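Local coordinates for alpha-1,3-glucanase (PDB 6K0P), which probably hydrolyses alpha-1,3-glucosidic linkages in alpha-1,3-glucan, as a bacterial enzyme of glycoside hydrolase family 87, at residues W466-I479 and F494-R508. The protein carries 1 engineered substitution. Numbering follows the deposited sequence.
Sequences WIYGGDRAIKNILI and FQSMSPNNMVMQNIR. With GLC (alpha-D-glucopyranose), chain C.
Gln495 is held between Trp466 and the bound glucose by the two ends of its amide. Gln495 OE1 accepts from Trp466 NE1 at 3.0 Å, the indole N-H coming from above the carbonyl plane, while Gln495 NE2 donates to GLC O6 at 3.1 Å. Gln495 CG stands anti to its own N (chi1 179°) and the chain runs extended, which carries the amide obliquely alongside the Tyr468 ring, Gln495 NE2 3.6 Å from Tyr468 CE1. A leucine here would probably leave the indole N-H and the sugar hydroxyl without this partner. On the opposite sheet face, Ile467 sets CD1 over the Phe494 ring, 3.8 Å from its centroid, a CH-pi contact suited to a core of branched and aromatic side chains. Beyond the corner, Ile507 CD1 packs on Ile477 CG1. At the corner, Asn476 and Asn506 lie side by side, ND2 of Asn506 donating to OD1 of Asn476 at 2.9 Å; such hydrogen-bonded asparagine pairs are familiar at beta-helix turns, where asparagine readily adopts left-handed backbone angles. Arg508 lays its guanidinium over Leu478 CB, and its NH2 forms a salt bridge with Asp431. These are successive coils of a parallel beta-helix: strand 465-469 runs between 409-416 and 490-496, and strand 475-485 pairs with 507-510.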
loop_
_atom_site.group_PDB
_atom_site.type_symbol
_atom_site.label_atom_id
_atom_site.label_comp_id
_atom_site.label_asym_id
_atom_site.label_seq_id
_atom_site.Cartn_x
_atom_site.Cartn_y
_atom_site.Cartn_z
ATOM N N TRP A 466 12.062 4.754 9.999
ATOM C CA TRP A 466 12.161 4.576 11.440
ATOM C C TRP A 466 12.967 3.316 11.701
ATOM O O TRP A 466 12.571 2.222 11.280
ATOM C CB TRP A 466 10.757 4.448 12.031
ATOM C CG TRP A 466 10.651 4.339 13.530
ATOM C CD1 TRP A 466 11.472 4.896 14.476
ATOM C CD2 TRP A 466 9.626 3.648 14.247
ATOM N NE1 TRP A 466 11.018 4.581 15.734
ATOM C CE2 TRP A 466 9.883 3.818 15.621
ATOM C CE3 TRP A 466 8.513 2.897 13.854
ATOM C CZ2 TRP A 466 9.063 3.262 16.608
ATOM C CZ3 TRP A 466 7.698 2.344 14.828
ATOM C CH2 TRP A 466 7.980 2.525 16.188
ATOM N N ILE A 467 14.104 3.478 12.372
ATOM C CA ILE A 467 14.953 2.369 12.787
ATOM C C ILE A 467 14.736 2.218 14.285
ATOM O O ILE A 467 15.227 3.039 15.073
ATOM C CB ILE A 467 16.427 2.621 12.458
ATOM C CG1 ILE A 467 16.625 2.963 10.968
ATOM C CG2 ILE A 467 17.251 1.386 12.839
ATOM C CD1 ILE A 467 16.567 4.470 10.640
ATOM N N TYR A 468 13.982 1.192 14.683
ATOM C CA TYR A 468 13.504 1.042 16.056
ATOM C C TYR A 468 14.069 -0.241 16.643
ATOM O O TYR A 468 13.676 -1.343 16.239
ATOM C CB TYR A 468 11.976 0.992 16.084
ATOM C CG TYR A 468 11.342 0.890 17.459
ATOM C CD1 TYR A 468 11.746 1.711 18.501
ATOM C CD2 TYR A 468 10.300 -0.001 17.693
ATOM C CE1 TYR A 468 11.142 1.638 19.757
ATOM C CE2 TYR A 468 9.687 -0.082 18.935
ATOM C CZ TYR A 468 10.119 0.741 19.967
ATOM O OH TYR A 468 9.522 0.670 21.210
ATOM N N GLY A 469 14.977 -0.097 17.605
ATOM C CA GLY A 469 15.416 -1.232 18.393
ATOM C C GLY A 469 14.386 -1.473 19.471
ATOM O O GLY A 469 14.155 -0.595 20.301
ATOM N N GLY A 470 13.739 -2.635 19.440
ATOM C CA GLY A 470 12.699 -2.946 20.401
ATOM C C GLY A 470 13.220 -3.815 21.526
ATOM O O GLY A 470 14.183 -3.448 22.213
ATOM N N ASP A 471 12.604 -4.977 21.721
ATOM C CA ASP A 471 13.022 -5.899 22.765
ATOM C C ASP A 471 13.883 -7.038 22.245
ATOM O O ASP A 471 14.315 -7.881 23.036
ATOM C CB ASP A 471 11.805 -6.438 23.532
ATOM C CG ASP A 471 10.734 -7.024 22.617
ATOM O OD1 ASP A 471 10.809 -6.858 21.379
ATOM O OD2 ASP A 471 9.796 -7.647 23.153
ATOM N N ARG A 472 14.165 -7.069 20.945
ATOM C CA ARG A 472 14.969 -8.118 20.340
ATOM C C ARG A 472 16.123 -7.496 19.556
ATOM O O ARG A 472 16.188 -6.279 19.357
ATOM C CB ARG A 472 14.111 -9.011 19.433
ATOM C CG ARG A 472 12.929 -9.681 20.139
ATOM C CD ARG A 472 13.385 -10.683 21.195
ATOM N NE ARG A 472 12.239 -11.335 21.824
ATOM C CZ ARG A 472 11.737 -10.980 23.002
ATOM N NH1 ARG A 472 12.286 -9.986 23.689
ATOM N NH2 ARG A 472 10.687 -11.620 23.501
ATOM N N ALA A 473 17.033 -8.360 19.100
ATOM C CA ALA A 473 18.261 -7.907 18.458
ATOM C C ALA A 473 17.964 -7.017 17.259
ATOM O O ALA A 473 17.099 -7.318 16.430
ATOM C CB ALA A 473 19.082 -9.114 18.003
ATOM N N ILE A 474 18.714 -5.924 17.161
ATOM C CA ILE A 474 18.620 -4.972 16.062
ATOM C C ILE A 474 20.014 -4.846 15.457
ATOM O O ILE A 474 20.915 -4.235 16.057
ATOM C CB ILE A 474 18.028 -3.622 16.514
ATOM C CG1 ILE A 474 18.223 -2.544 15.448
ATOM C CG2 ILE A 474 18.598 -3.173 17.870
ATOM C CD1 ILE A 474 17.315 -2.706 14.242
ATOM N N LYS A 475 20.209 -5.459 14.294
ATOM C CA LYS A 475 21.552 -5.598 13.748
ATOM C C LYS A 475 21.478 -5.879 12.257
ATOM O O LYS A 475 20.483 -6.404 11.748
ATOM C CB LYS A 475 22.345 -6.711 14.453
ATOM C CG LYS A 475 21.623 -8.064 14.523
ATOM C CD LYS A 475 22.525 -9.129 15.144
ATOM C CE LYS A 475 21.759 -10.397 15.481
ATOM N NZ LYS A 475 22.656 -11.447 16.073
ATOM N N ASN A 476 22.561 -5.526 11.561
ATOM C CA ASN A 476 22.752 -5.898 10.162
ATOM C C ASN A 476 21.656 -5.306 9.277
ATOM O O ASN A 476 20.872 -6.016 8.649
ATOM C CB ASN A 476 22.874 -7.420 10.022
ATOM C CG ASN A 476 24.054 -7.959 10.794
ATOM O OD1 ASN A 476 25.167 -7.457 10.644
ATOM N ND2 ASN A 476 23.816 -8.940 11.661
ATOM N N ILE A 477 21.623 -3.974 9.255
ATOM C CA ILE A 477 20.664 -3.185 8.489
ATOM C C ILE A 477 21.469 -2.293 7.562
ATOM O O ILE A 477 22.307 -1.514 8.029
ATOM C CB ILE A 477 19.798 -2.312 9.410
ATOM C CG1 ILE A 477 19.104 -3.157 10.485
ATOM C CG2 ILE A 477 18.815 -1.473 8.585
ATOM C CD1 ILE A 477 18.122 -4.163 9.954
ATOM N N LEU A 478 21.219 -2.399 6.260
ATOM C CA LEU A 478 21.896 -1.588 5.257
ATOM C C LEU A 478 20.843 -0.801 4.489
ATOM O O LEU A 478 19.957 -1.398 3.867
ATOM C CB LEU A 478 22.716 -2.472 4.316
ATOM C CG LEU A 478 23.379 -1.746 3.152
ATOM C CD1 LEU A 478 24.305 -0.676 3.683
ATOM C CD2 LEU A 478 24.151 -2.720 2.260
ATOM N N ILE A 479 20.923 0.526 4.554
ATOM C CA ILE A 479 19.984 1.422 3.877
ATOM C C ILE A 479 20.800 2.199 2.861
ATOM O O ILE A 479 21.667 2.995 3.240
ATOM C CB ILE A 479 19.288 2.377 4.861
ATOM C CG1 ILE A 479 18.427 1.597 5.862
ATOM C CG2 ILE A 479 18.451 3.420 4.107
ATOM C CD1 ILE A 479 18.103 2.354 7.138
ATOM N N PHE A 494 16.076 7.299 14.505
ATOM C CA PHE A 494 16.629 6.160 15.227
ATOM C C PHE A 494 16.135 6.196 16.668
ATOM O O PHE A 494 16.127 7.260 17.297
ATOM C CB PHE A 494 18.162 6.233 15.251
ATOM C CG PHE A 494 18.807 6.118 13.896
ATOM C CD1 PHE A 494 18.925 7.228 13.068
ATOM C CD2 PHE A 494 19.322 4.902 13.458
ATOM C CE1 PHE A 494 19.531 7.127 11.816
ATOM C CE2 PHE A 494 19.922 4.794 12.218
ATOM C CZ PHE A 494 20.034 5.906 11.397
ATOM N N GLN A 495 15.748 5.036 17.203
ATOM C CA GLN A 495 15.154 4.990 18.536
ATOM C C GLN A 495 15.393 3.628 19.174
ATOM O O GLN A 495 15.309 2.603 18.495
ATOM C CB GLN A 495 13.640 5.247 18.442
ATOM C CG GLN A 495 12.873 5.198 19.773
ATOM C CD GLN A 495 11.365 5.363 19.584
ATOM O OE1 GLN A 495 10.904 5.721 18.496
ATOM N NE2 GLN A 495 10.596 5.097 20.636
ATOM N N SER A 496 15.687 3.627 20.482
ATOM C CA SER A 496 15.828 2.403 21.274
ATOM C C SER A 496 14.749 2.363 22.344
ATOM O O SER A 496 14.574 3.332 23.094
ATOM C CB SER A 496 17.193 2.338 21.975
ATOM O OG SER A 496 18.229 2.121 21.039
ATOM N N MET A 497 14.049 1.235 22.426
ATOM C CA MET A 497 13.104 1.003 23.508
ATOM C C MET A 497 13.853 0.812 24.821
ATOM O O MET A 497 14.798 0.018 24.901
ATOM C CB MET A 497 12.292 -0.254 23.190
ATOM C CG MET A 497 11.404 -0.754 24.314
ATOM S SD MET A 497 10.497 -2.208 23.740
ATOM C CE MET A 497 9.733 -2.784 25.254
ATOM N N SER A 498 13.421 1.564 25.878
ATOM C CA SER A 498 13.863 1.396 27.255
ATOM C C SER A 498 12.908 0.455 27.977
ATOM O O SER A 498 11.703 0.454 27.697
ATOM C CB SER A 498 13.844 2.743 27.982
ATOM O OG SER A 498 14.759 3.655 27.417
ATOM N N PRO A 499 13.402 -0.352 28.933
ATOM C CA PRO A 499 14.789 -0.399 29.402
ATOM C C PRO A 499 15.653 -1.420 28.657
ATOM O O PRO A 499 16.812 -1.604 29.021
ATOM C CB PRO A 499 14.624 -0.847 30.854
ATOM C CG PRO A 499 13.474 -1.791 30.789
ATOM C CD PRO A 499 12.538 -1.251 29.720
ATOM N N ASN A 500 15.102 -2.073 27.628
ATOM C CA ASN A 500 15.831 -3.149 26.958
ATOM C C ASN A 500 17.161 -2.665 26.392
ATOM O O ASN A 500 18.172 -3.371 26.486
ATOM C CB ASN A 500 14.960 -3.758 25.861
ATOM C CG ASN A 500 13.580 -4.129 26.369
ATOM O OD1 ASN A 500 12.799 -3.258 26.763
ATOM N ND2 ASN A 500 13.282 -5.421 26.379
ATOM N N ASN A 501 17.180 -1.466 25.812
ATOM C CA ASN A 501 18.404 -0.816 25.343
ATOM C C ASN A 501 19.277 -1.764 24.522
ATOM O O ASN A 501 20.476 -1.927 24.768
ATOM C CB ASN A 501 19.178 -0.171 26.496
ATOM C CG ASN A 501 18.362 0.879 27.213
ATOM O OD1 ASN A 501 17.370 1.380 26.674
ATOM N ND2 ASN A 501 18.770 1.225 28.429
ATOM N N MET A 502 18.658 -2.398 23.530
ATOM C CA MET A 502 19.395 -3.276 22.635
ATOM C C MET A 502 20.411 -2.478 21.826
ATOM O O MET A 502 20.086 -1.444 21.237
ATOM C CB MET A 502 18.427 -4.009 21.707
ATOM C CG MET A 502 17.327 -4.778 22.444
ATOM S SD MET A 502 17.946 -6.060 23.565
ATOM C CE MET A 502 18.462 -7.299 22.386
ATOM N N VAL A 503 21.653 -2.950 21.806
ATOM C CA VAL A 503 22.730 -2.232 21.129
ATOM C C VAL A 503 22.613 -2.464 19.625
ATOM O O VAL A 503 22.813 -3.583 19.144
ATOM C CB VAL A 503 24.107 -2.651 21.660
ATOM C CG1 VAL A 503 25.209 -1.996 20.845
ATOM C CG2 VAL A 503 24.240 -2.267 23.130
ATOM N N MET A 504 22.294 -1.406 18.877
ATOM C CA MET A 504 22.248 -1.494 17.417
ATOM C C MET A 504 23.654 -1.707 16.867
ATOM O O MET A 504 24.561 -0.926 17.161
ATOM C CB MET A 504 21.709 -0.187 16.836
ATOM C CG MET A 504 20.321 0.198 17.286
ATOM S SD MET A 504 19.705 1.532 16.241
ATOM C CE MET A 504 18.152 1.870 17.080
ATOM N N GLN A 505 23.831 -2.733 16.029
ATOM C CA GLN A 505 25.128 -3.029 15.429
ATOM C C GLN A 505 24.985 -3.185 13.922
ATOM O O GLN A 505 23.957 -3.657 13.425
ATOM C CB GLN A 505 25.756 -4.286 16.044
ATOM C CG GLN A 505 26.067 -4.106 17.525
ATOM C CD GLN A 505 26.862 -5.257 18.114
ATOM O OE1 GLN A 505 26.602 -6.417 17.816
ATOM N NE2 GLN A 505 27.841 -4.940 18.949
ATOM N N ASN A 506 26.035 -2.793 13.199
ATOM C CA ASN A 506 26.057 -2.868 11.732
ATOM C C ASN A 506 24.822 -2.221 11.109
ATOM O O ASN A 506 24.109 -2.837 10.312
ATOM C CB ASN A 506 26.223 -4.304 11.232
ATOM C CG ASN A 506 27.559 -4.901 11.601
ATOM O OD1 ASN A 506 28.500 -4.180 11.945
ATOM N ND2 ASN A 506 27.655 -6.224 11.517
ATOM N N ILE A 507 24.564 -0.976 11.495
ATOM C CA ILE A 507 23.516 -0.150 10.898
ATOM C C ILE A 507 24.224 0.866 10.021
ATOM O O ILE A 507 24.941 1.735 10.531
ATOM C CB ILE A 507 22.676 0.563 11.965
ATOM C CG1 ILE A 507 22.291 -0.384 13.109
ATOM C CG2 ILE A 507 21.458 1.253 11.324
ATOM C CD1 ILE A 507 21.389 -1.539 12.692
ATOM N N ARG A 508 24.047 0.771 8.705
ATOM C CA ARG A 508 24.783 1.623 7.783
ATOM C C ARG A 508 23.829 2.276 6.799
ATOM O O ARG A 508 22.874 1.643 6.338
ATOM C CB ARG A 508 25.831 0.830 7.007
ATOM C CG ARG A 508 26.822 0.087 7.895
ATOM C CD ARG A 508 26.355 -1.335 8.138
ATOM N NE ARG A 508 26.525 -2.145 6.937
ATOM C CZ ARG A 508 25.854 -3.264 6.681
ATOM N NH1 ARG A 508 24.946 -3.715 7.538
ATOM N NH2 ARG A 508 26.100 -3.930 5.560
HETATM C C1 GLC C . 4.263 3.364 22.559
HETATM C C2 GLC C . 3.467 2.151 22.186
HETATM C C3 GLC C . 4.301 1.038 21.606
HETATM C C4 GLC C . 5.148 1.613 20.503
HETATM C C5 GLC C . 6.020 2.685 21.119
HETATM C C6 GLC C . 6.874 3.326 20.062
HETATM O O1 GLC C . 4.914 3.069 23.644
HETATM O O2 GLC C . 2.720 1.683 23.294
HETATM O O3 GLC C . 3.383 0.239 20.904
HETATM O O4 GLC C . 5.965 0.616 19.894
HETATM O O5 GLC C . 5.223 3.706 21.630
HETATM O O6 GLC C . 7.598 4.436 20.510
HETATM O O HOH W 1 16.013 -1.428 22.786
HETATM O O HOH W 2 15.132 -7.267 25.574
HETATM O O HOH W 3 20.797 -5.691 19.197
#